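Local coordinates for ABC transporter ATP-binding/permease protein Rv1747 (Mycobacterium tuberculosis, PDB 6CCD) that translocates an unknown substrate across the membrane as an ABC transporter required for virulence, here represented by its first FHA domain, a phosphothreonine-peptide-binding module, at residues T20-D32 against I44-W58. Sequence-based numbering, arbitrary orientation. Where two conformers were deposited one is given.
Sequences TFAAGHDVVVGRD and ISRAHLLLRFDQGRW. With SO4 (sulfate ion), chain B; SO4 (sulfate ion), chain C.
Trp58 presents the edge of its indole to the loop after Phe21, with CH2 3.6 Å from Ala22 O, while CB of Phe53 sits over one of its faces. CG1 of Val27 lies over the centre of one face of Phe21. The methyl of Ala23 touches CB of Phe53 (CB to CB 3.5 Å) and comes to the ring obliquely. The guanidinium of Arg52 is likewise met at its edge: NE points almost straight at Asp26 OD1 (2.8 Å), which lies in the guanidinium plane although the carboxylate is turned 82° against it. At the other end Arg31 receives two oxygens at its edge, NH1 donating to Ile44 O (2.9 Å) and to O4 of a sulfate (2.7 Å); a bend at chi3 (70°) curls the chain back to reach them. The same sulfate is held by Arg46 N. In a side-on salt bridge NE and NH2 of Arg46 both reach Asp32 OD1 at 3.0 Å, at the edge of the guanidinium, whose plane is 22° from that of the carboxylate, while Asp32 OD2 bonds to Arg34 N.

Between these ends strands 27-30 and 49-54 pair antiparallel within one sheet of the FHA beta-sandwich. Val27, Val29, Leu49 and Leu51 share the inner face; Leu97 of the second sheet meets Val29 and Leu49, and Phe99 meets Leu51. Val29 CG2 packs on Leu51 CD1 at 3.8 Å. Val28 and Leu50 lie alongside each other on the opposite face. A classic beta bulge interrupts the regular register, Val29 O accepting from both His48 N (2.8 Å) and Leu49 N, and Arg31 N to Ser45 O and Asp32 N to Arg46 O carry the backbone bonding on. Gly30-Arg31 and Ser45 through His48 match the Gly-Arg and Ser-X-X-His motifs of FHA domains, so the sulfate probably marks the phosphothreonine site. His48 ND1 takes the N-H of Ser45 in its ring plane and NE2 bonds to Gly68 O, two bonds that fix the rotation of the ring.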
ATOM      1  N   THR A  20      -0.107  -7.372   8.948  1.00 16.76           N
ATOM      2  CA  THR A  20      -1.562  -7.465   8.911  1.00 18.61           C
ATOM      3  C   THR A  20      -2.124  -6.364   9.759  1.00 17.71           C
ATOM      4  O   THR A  20      -1.701  -6.193  10.897  1.00 17.62           O
ATOM      5  CB  THR A  20      -2.069  -8.822   9.412  1.00 20.11           C
ATOM      6  OG1 THR A  20      -1.519  -9.839   8.583  1.00 23.26           O
ATOM      7  CG2 THR A  20      -3.591  -8.896   9.318  1.00 17.48           C
ATOM      8  N   PHE A  21      -3.058  -5.604   9.186  1.00 14.24           N
ATOM      9  CA  PHE A  21      -3.557  -4.390   9.810  1.00 16.26           C
ATOM     10  C   PHE A  21      -5.064  -4.427  10.019  1.00 16.66           C
ATOM     11  O   PHE A  21      -5.813  -4.949   9.187  1.00 16.32           O
ATOM     12  CB  PHE A  21      -3.178  -3.162   8.969  1.00 15.39           C
ATOM     13  CG  PHE A  21      -1.698  -3.049   8.713  1.00 14.82           C
ATOM     14  CD1 PHE A  21      -0.852  -2.547   9.688  1.00 15.90           C
ATOM     15  CD2 PHE A  21      -1.155  -3.474   7.511  1.00 17.13           C
ATOM     16  CE1 PHE A  21       0.513  -2.461   9.471  1.00 19.04           C
ATOM     17  CE2 PHE A  21       0.208  -3.395   7.283  1.00 15.38           C
ATOM     18  CZ  PHE A  21       1.044  -2.886   8.262  1.00 18.66           C
ATOM     19  N   ALA A  22      -5.497  -3.848  11.130  1.00 18.78           N
ATOM     20  CA  ALA A  22      -6.916  -3.710  11.429  1.00 20.16           C
ATOM     21  C   ALA A  22      -7.421  -2.338  11.009  1.00 16.88           C
ATOM     22  O   ALA A  22      -6.674  -1.359  11.023  1.00 16.86           O
ATOM     23  CB  ALA A  22      -7.163  -3.922  12.908  1.00 20.33           C
ATOM     24  N   ALA A  23      -8.694  -2.266  10.653  1.00 17.69           N
ATOM     25  CA  ALA A  23      -9.324  -0.982  10.345  1.00 19.53           C
ATOM     26  C   ALA A  23      -9.229  -0.030  11.537  1.00 24.63           C
ATOM     27  O   ALA A  23      -9.287  -0.469  12.683  1.00 25.46           O
ATOM     28  CB  ALA A  23     -10.774  -1.201   9.944  1.00 20.40           C
ATOM     29  N   GLY A  24      -9.054   1.264  11.280  1.00 25.75           N
ATOM     30  CA  GLY A  24      -9.150   2.243  12.351  1.00 24.40           C
ATOM     31  C   GLY A  24      -8.020   3.248  12.473  1.00 29.74           C
ATOM     32  O   GLY A  24      -8.208   4.326  13.024  1.00 27.53           O
ATOM     33  N   HIS A  25      -6.838   2.905  11.976  1.00 24.55           N
ATOM     34  CA  HIS A  25      -5.744   3.865  11.944  1.00 27.80           C
ATOM     35  C   HIS A  25      -4.977   3.748  10.628  1.00 20.74           C
ATOM     36  O   HIS A  25      -4.797   2.650  10.115  1.00 23.99           O
ATOM     37  CB  HIS A  25      -4.812   3.659  13.136  1.00 34.90           C
ATOM     38  CG  HIS A  25      -5.429   4.037  14.446  1.00 41.68           C
ATOM     39  ND1 HIS A  25      -5.721   5.343  14.783  1.00 46.93           N
ATOM     40  CD2 HIS A  25      -5.817   3.280  15.501  1.00 46.92           C
ATOM     41  CE1 HIS A  25      -6.259   5.373  15.989  1.00 51.12           C
ATOM     42  NE2 HIS A  25      -6.327   4.136  16.448  1.00 49.35           N
ATOM     43  N   ASP A  26      -4.546   4.878  10.081  1.00 22.64           N
ATOM     44  CA  ASP A  26      -3.880   4.867   8.784  1.00 19.89           C
ATOM     45  C   ASP A  26      -2.539   4.124   8.848  1.00 20.01           C
ATOM     46  O   ASP A  26      -1.757   4.325   9.782  1.00 20.71           O
ATOM     47  CB  ASP A  26      -3.653   6.293   8.283  1.00 22.48           C
ATOM     48  CG  ASP A  26      -4.953   7.043   8.001  1.00 25.44           C
ATOM     49  OD1 ASP A  26      -6.041   6.421   7.975  1.00 22.44           O
ATOM     50  OD2 ASP A  26      -4.876   8.270   7.783  1.00 23.76           O
ATOM     51  N   VAL A  27      -2.282   3.277   7.850  1.00 15.52           N
ATOM     52  CA  VAL A  27      -1.019   2.543   7.741  1.00 14.07           C
ATOM     53  C   VAL A  27      -0.071   3.282   6.795  1.00 16.25           C
ATOM     54  O   VAL A  27      -0.481   3.672   5.714  1.00 15.34           O
ATOM     55  CB  VAL A  27      -1.249   1.121   7.209  1.00 16.24           C
ATOM     56  CG1 VAL A  27       0.048   0.338   7.138  1.00 16.32           C
ATOM     57  CG2 VAL A  27      -2.270   0.384   8.075  1.00 22.15           C
ATOM     58  N   VAL A  28       1.186   3.454   7.188  1.00 14.24           N
ATOM     59  CA  VAL A  28       2.166   4.099   6.313  1.00 13.02           C
ATOM     60  C   VAL A  28       3.077   3.087   5.618  1.00 15.32           C
ATOM     61  O   VAL A  28       3.709   2.233   6.268  1.00 13.35           O
ATOM     62  CB  VAL A  28       3.041   5.096   7.089  1.00 17.58           C
ATOM     63  CG1 VAL A  28       4.092   5.715   6.162  1.00 14.89           C
ATOM     64  CG2 VAL A  28       2.166   6.177   7.727  1.00 19.45           C
ATOM     65  N   VAL A  29       3.117   3.183   4.289  1.00 15.33           N
ATOM     66  CA  VAL A  29       4.057   2.457   3.444  1.00 12.56           C
ATOM     67  C   VAL A  29       5.080   3.445   2.917  1.00 14.52           C
ATOM     68  O   VAL A  29       4.715   4.469   2.353  1.00 13.18           O
ATOM     69  CB  VAL A  29       3.372   1.785   2.227  1.00 15.24           C
ATOM     70  CG1 VAL A  29       4.403   1.000   1.388  1.00 12.46           C
ATOM     71  CG2 VAL A  29       2.243   0.882   2.657  1.00 13.55           C
ATOM     72  N   GLY A  30       6.364   3.167   3.095  1.00 12.32           N
ATOM     73  CA  GLY A  30       7.348   4.065   2.530  1.00 12.73           C
ATOM     74  C   GLY A  30       8.768   3.755   2.943  1.00 11.46           C
ATOM     75  O   GLY A  30       9.040   2.738   3.581  1.00 14.24           O
ATOM     76  N   ARG A  31       9.664   4.662   2.576  1.00 12.28           N
ATOM     77  CA  ARG A  31      11.091   4.505   2.814  1.00 15.79           C
ATOM     78  C   ARG A  31      11.486   4.821   4.251  1.00 19.23           C
ATOM     79  O   ARG A  31      12.610   4.523   4.676  1.00 16.69           O
ATOM     80  CB  ARG A  31      11.876   5.414   1.856  1.00 14.85           C
ATOM     81  CG  ARG A  31      13.116   4.763   1.277  1.00 18.18           C
ATOM     82  CD  ARG A  31      13.906   5.728   0.391  1.00 16.65           C
ATOM     83  NE  ARG A  31      14.548   6.798   1.163  1.00 18.45           N
ATOM     84  CZ  ARG A  31      14.107   8.051   1.206  1.00 20.57           C
ATOM     85  NH1 ARG A  31      13.025   8.406   0.518  1.00 18.01           N
ATOM     86  NH2 ARG A  31      14.750   8.957   1.931  1.00 17.68           N
ATOM     87  N   ASP A  32      10.572   5.428   5.006  1.00 15.77           N
ATOM     88  CA  ASP A  32      10.895   5.837   6.371  1.00 15.95           C
ATOM     89  C   ASP A  32      11.243   4.641   7.235  1.00 15.63           C
ATOM     90  O   ASP A  32      10.585   3.594   7.158  1.00 17.00           O
ATOM     91  CB  ASP A  32       9.732   6.605   7.013  1.00 16.08           C
ATOM     92  CG  ASP A  32      10.188   7.424   8.201  1.00 21.77           C
ATOM     93  OD1 ASP A  32      10.595   8.585   8.000  1.00 22.31           O
ATOM     94  OD2 ASP A  32      10.185   6.886   9.322  1.00 22.14           O
ATOM     95  N   ILE A  44      11.200   5.347  -3.715  1.00 14.17           N
ATOM     96  CA  ILE A  44      10.078   5.461  -2.788  1.00 13.57           C
ATOM     97  C   ILE A  44      10.234   6.623  -1.799  1.00 15.41           C
ATOM     98  O   ILE A  44      11.308   6.839  -1.238  1.00 16.24           O
ATOM     99  CB  ILE A  44       9.902   4.123  -2.047  1.00 15.17           C
ATOM    100  CG1 ILE A  44       9.751   2.999  -3.079  1.00 16.00           C
ATOM    101  CG2 ILE A  44       8.687   4.138  -1.118  1.00 13.32           C
ATOM    102  CD1 ILE A  44       8.728   3.320  -4.216  1.00 14.46           C
ATOM    103  N   SER A  45       9.156   7.382  -1.609  1.00 13.89           N
ATOM    104  CA  SER A  45       9.138   8.485  -0.651  1.00 18.18           C
ATOM    105  C   SER A  45       9.057   7.963   0.785  1.00 13.95           C
ATOM    106  O   SER A  45       8.664   6.826   1.010  1.00 13.47           O
ATOM    107  CB  SER A  45       7.958   9.419  -0.946  1.00 17.79           C
ATOM    108  OG  SER A  45       8.088   9.981  -2.240  1.00 17.62           O
ATOM    109  N   ARG A  46       9.419   8.792   1.759  1.00 13.46           N
ATOM    110  CA  ARG A  46       9.441   8.333   3.150  1.00 15.71           C
ATOM    111  C   ARG A  46       8.070   7.881   3.635  1.00 15.47           C
ATOM    112  O   ARG A  46       7.946   6.831   4.266  1.00 13.76           O
ATOM    113  CB  ARG A  46      10.010   9.430   4.043  1.00 19.19           C
ATOM    114  CG  ARG A  46      11.518   9.612   3.778  1.00 22.53           C
ATOM    115  CD  ARG A  46      12.162  10.636   4.664  1.00 32.28           C
ATOM    116  NE  ARG A  46      12.200  10.234   6.067  1.00 34.23           N
ATOM    117  CZ  ARG A  46      12.976  10.827   6.967  1.00 40.75           C
ATOM    118  NH1 ARG A  46      13.775  11.815   6.588  1.00 37.60           N
ATOM    119  NH2 ARG A  46      12.961  10.437   8.234  1.00 44.36           N
ATOM    120  N   ALA A  47       7.038   8.659   3.327  1.00 14.43           N
ATOM    121  CA  ALA A  47       5.661   8.231   3.597  1.00 15.54           C
ATOM    122  C   ALA A  47       4.944   8.192   2.260  1.00 17.60           C
ATOM    123  O   ALA A  47       4.292   9.152   1.877  1.00 18.64           O
ATOM    124  CB  ALA A  47       4.959   9.175   4.570  1.00 15.71           C
ATOM    125  N   HIS A  48       5.100   7.082   1.546  1.00 14.51           N
ATOM    126  CA  HIS A  48       4.729   6.992   0.139  1.00 12.77           C
ATOM    127  C   HIS A  48       3.230   6.720  -0.059  1.00 12.99           C
ATOM    128  O   HIS A  48       2.564   7.388  -0.864  1.00 13.82           O
ATOM    129  CB  HIS A  48       5.584   5.887  -0.527  1.00 12.43           C
ATOM    130  CG  HIS A  48       5.566   5.912  -2.021  1.00 12.59           C
ATOM    131  ND1 HIS A  48       6.597   6.444  -2.768  1.00 13.13           N
ATOM    132  CD2 HIS A  48       4.644   5.469  -2.912  1.00 13.01           C
ATOM    133  CE1 HIS A  48       6.315   6.327  -4.054  1.00 16.02           C
ATOM    134  NE2 HIS A  48       5.133   5.743  -4.172  1.00 11.64           N
ATOM    135  N   LEU A  49       2.707   5.732   0.667  1.00 12.83           N
ATOM    136  CA  LEU A  49       1.280   5.413   0.649  1.00 10.97           C
ATOM    137  C   LEU A  49       0.666   5.489   2.033  1.00 14.32           C
ATOM    138  O   LEU A  49       1.339   5.199   3.021  1.00 14.27           O
ATOM    139  CB  LEU A  49       1.032   3.999   0.129  1.00 12.13           C
ATOM    140  CG  LEU A  49       1.528   3.591  -1.244  1.00 11.36           C
ATOM    141  CD1 LEU A  49       1.062   2.167  -1.477  1.00 12.23           C
ATOM    142  CD2 LEU A  49       0.974   4.542  -2.330  1.00  9.37           C
ATOM    143  N   LEU A  50      -0.620   5.828   2.090  1.00 12.97           N
ATOM    144  CA  LEU A  50      -1.428   5.578   3.282  1.00 12.12           C
ATOM    145  C   LEU A  50      -2.400   4.464   2.969  1.00 11.99           C
ATOM    146  O   LEU A  50      -3.070   4.505   1.938  1.00 14.84           O
ATOM    147  CB  LEU A  50      -2.184   6.839   3.714  1.00 12.06           C
ATOM    148  CG  LEU A  50      -1.258   8.009   4.053  1.00 14.46           C
ATOM    149  CD1 LEU A  50      -2.077   9.247   4.387  1.00 18.60           C
ATOM    150  CD2 LEU A  50      -0.344   7.626   5.213  1.00 17.15           C
ATOM    151  N   LEU A  51      -2.495   3.471   3.847  1.00 13.01           N
ATOM    152  CA  LEU A  51      -3.534   2.449   3.698  1.00 12.01           C
ATOM    153  C   LEU A  51      -4.587   2.669   4.768  1.00 16.16           C
ATOM    154  O   LEU A  51      -4.243   2.921   5.911  1.00 14.65           O
ATOM    155  CB  LEU A  51      -2.957   1.033   3.823  1.00 15.79           C
ATOM    156  CG  LEU A  51      -1.644   0.779   3.078  1.00 13.96           C
ATOM    157  CD1 LEU A  51      -1.153  -0.651   3.313  1.00 13.75           C
ATOM    158  CD2 LEU A  51      -1.823   1.048   1.574  1.00 13.37           C
ATOM    159  N   ARG A  52      -5.863   2.560   4.422  1.00 13.16           N
ATOM    160  CA  ARG A  52      -6.888   2.786   5.439  1.00 15.29           C
ATOM    161  C   ARG A  52      -8.215   2.207   5.020  1.00 14.27           C
ATOM    162  O   ARG A  52      -8.463   1.981   3.834  1.00 15.76           O
ATOM    163  CB  ARG A  52      -7.050   4.277   5.737  1.00 14.67           C
ATOM    164  CG  ARG A  52      -7.744   5.059   4.615  1.00 14.63           C
ATOM    165  CD  ARG A  52      -7.529   6.576   4.761  1.00 19.72           C
ATOM    166  NE  ARG A  52      -7.948   7.144   6.050  1.00 18.83           N
ATOM    167  CZ  ARG A  52      -9.067   7.837   6.242  1.00 23.15           C
ATOM    168  NH1 ARG A  52      -9.902   8.044   5.236  1.00 20.54           N
ATOM    169  NH2 ARG A  52      -9.345   8.335   7.441  1.00 26.13           N
ATOM    170  N   PHE A  53      -9.052   1.924   6.015  1.00 14.45           N
ATOM    171  CA  PHE A  53     -10.388   1.394   5.769  1.00 16.43           C
ATOM    172  C   PHE A  53     -11.371   2.555   5.814  1.00 17.56           C
ATOM    173  O   PHE A  53     -11.519   3.211   6.844  1.00 18.39           O
ATOM    174  CB  PHE A  53     -10.751   0.328   6.806  1.00 17.78           C
ATOM    175  CG  PHE A  53     -12.016  -0.421   6.491  1.00 18.83           C
ATOM    176  CD1 PHE A  53     -12.000  -1.490   5.616  1.00 21.09           C
ATOM    177  CD2 PHE A  53     -13.218  -0.050   7.075  1.00 22.97           C
ATOM    178  CE1 PHE A  53     -13.164  -2.179   5.314  1.00 20.98           C
ATOM    179  CE2 PHE A  53     -14.381  -0.731   6.776  1.00 24.52           C
ATOM    180  CZ  PHE A  53     -14.352  -1.796   5.899  1.00 19.83           C
ATOM    181  N   ASP A  54     -12.035   2.809   4.696  1.00 17.56           N
ATOM    182  CA  ASP A  54     -12.871   3.993   4.567  1.00 19.02           C
ATOM    183  C   ASP A  54     -14.107   3.698   3.718  1.00 18.11           C
ATOM    184  O   ASP A  54     -14.000   3.129   2.626  1.00 18.39           O
ATOM    185  CB  ASP A  54     -12.070   5.142   3.947  1.00 17.63           C
ATOM    186  CG  ASP A  54     -12.851   6.449   3.926  1.00 19.46           C
ATOM    187  OD1 ASP A  54     -13.425   6.815   4.972  1.00 23.46           O
ATOM    188  OD2 ASP A  54     -12.897   7.100   2.869  1.00 23.32           O
ATOM    189  N   GLN A  55     -15.275   4.083   4.227  1.00 17.91           N
ATOM    190  CA  GLN A  55     -16.520   3.865   3.503  1.00 19.09           C
ATOM    191  C   GLN A  55     -16.629   2.415   3.050  1.00 21.59           C
ATOM    192  O   GLN A  55     -16.866   2.123   1.872  1.00 25.71           O
ATOM    193  CB  GLN A  55     -16.611   4.825   2.314  1.00 19.33           C
ATOM    194  CG  GLN A  55     -16.641   6.299   2.753  1.00 20.50           C
ATOM    195  CD  GLN A  55     -16.535   7.278   1.583  1.00 25.64           C
ATOM    196  OE1 GLN A  55     -17.498   7.491   0.853  1.00 20.33           O
ATOM    197  NE2 GLN A  55     -15.355   7.876   1.406  1.00 17.65           N
ATOM    198  N   GLY A  56     -16.384   1.504   3.988  1.00 23.84           N
ATOM    199  CA  GLY A  56     -16.645   0.097   3.760  1.00 20.46           C
ATOM    200  C   GLY A  56     -15.606  -0.703   2.999  1.00 24.40           C
ATOM    201  O   GLY A  56     -15.830  -1.879   2.715  1.00 22.61           O
ATOM    202  N   ARG A  57     -14.472  -0.086   2.682  0.58 21.95           N
ATOM    203  CA  ARG A  57     -13.434  -0.794   1.943  0.58 22.37           C
ATOM    204  C   ARG A  57     -12.033  -0.311   2.292  0.58 19.47           C
ATOM    205  O   ARG A  57     -11.842   0.831   2.723  0.58 17.49           O
ATOM    206  CB  ARG A  57     -13.646  -0.639   0.438  0.58 27.34           C
ATOM    207  CG  ARG A  57     -13.282   0.749  -0.080  0.58 30.25           C
ATOM    208  CD  ARG A  57     -13.456   0.836  -1.572  0.58 35.14           C
ATOM    209  NE  ARG A  57     -14.812   0.448  -1.951  0.58 40.45           N
ATOM    210  CZ  ARG A  57     -15.400   0.796  -3.085  0.58 38.11           C
ATOM    211  NH1 ARG A  57     -16.637   0.391  -3.336  0.58 38.37           N
ATOM    212  NH2 ARG A  57     -14.751   1.547  -3.967  0.58 38.96           N
ATOM    213  N   TRP A  58     -11.055  -1.190   2.087  1.00 16.89           N
ATOM    214  CA  TRP A  58      -9.657  -0.819   2.205  1.00 15.74           C
ATOM    215  C   TRP A  58      -9.231  -0.046   0.973  1.00 16.08           C
ATOM    216  O   TRP A  58      -9.618  -0.401  -0.141  1.00 16.47           O
ATOM    217  CB  TRP A  58      -8.771  -2.059   2.375  1.00 16.42           C
ATOM    218  CG  TRP A  58      -8.802  -2.608   3.759  1.00 16.76           C
ATOM    219  CD1 TRP A  58      -9.524  -3.675   4.206  1.00 17.71           C
ATOM    220  CD2 TRP A  58      -8.090  -2.097   4.894  1.00 15.88           C
ATOM    221  NE1 TRP A  58      -9.306  -3.863   5.556  1.00 18.28           N
ATOM    222  CE2 TRP A  58      -8.425  -2.909   5.997  1.00 20.39           C
ATOM    223  CE3 TRP A  58      -7.188  -1.046   5.078  1.00 16.30           C
ATOM    224  CZ2 TRP A  58      -7.895  -2.699   7.265  1.00 16.62           C
ATOM    225  CZ3 TRP A  58      -6.674  -0.828   6.339  1.00 19.63           C
ATOM    226  CH2 TRP A  58      -7.023  -1.657   7.418  1.00 17.34           C
TER
HETATM  227  S   SO4 B 201      11.160  11.934   0.580  1.00 49.66           S
HETATM  228  O1  SO4 B 201       9.942  11.992   1.381  1.00 37.32           O
HETATM  229  O2  SO4 B 201      10.930  12.642  -0.682  1.00 51.85           O
HETATM  230  O3  SO4 B 201      12.306  12.523   1.282  1.00 49.44           O
HETATM  231  O4  SO4 B 201      11.467  10.539   0.303  1.00 48.06           O
HETATM  232  S   SO4 C 202      -5.023   8.060  12.044  1.00 68.81           S
HETATM  233  O1  SO4 C 202      -6.026   8.131  13.108  1.00 66.90           O
HETATM  234  O2  SO4 C 202      -4.727   9.405  11.545  1.00 56.04           O
HETATM  235  O3  SO4 C 202      -3.801   7.441  12.557  1.00 53.40           O
HETATM  236  O4  SO4 C 202      -5.555   7.239  10.962  1.00 41.45           O
HETATM  237  O   HOH W   1      -8.109   2.226   8.783  1.00 19.98           O
HETATM  238  O   HOH W   2      -8.208   7.420  10.254  1.00 38.15           O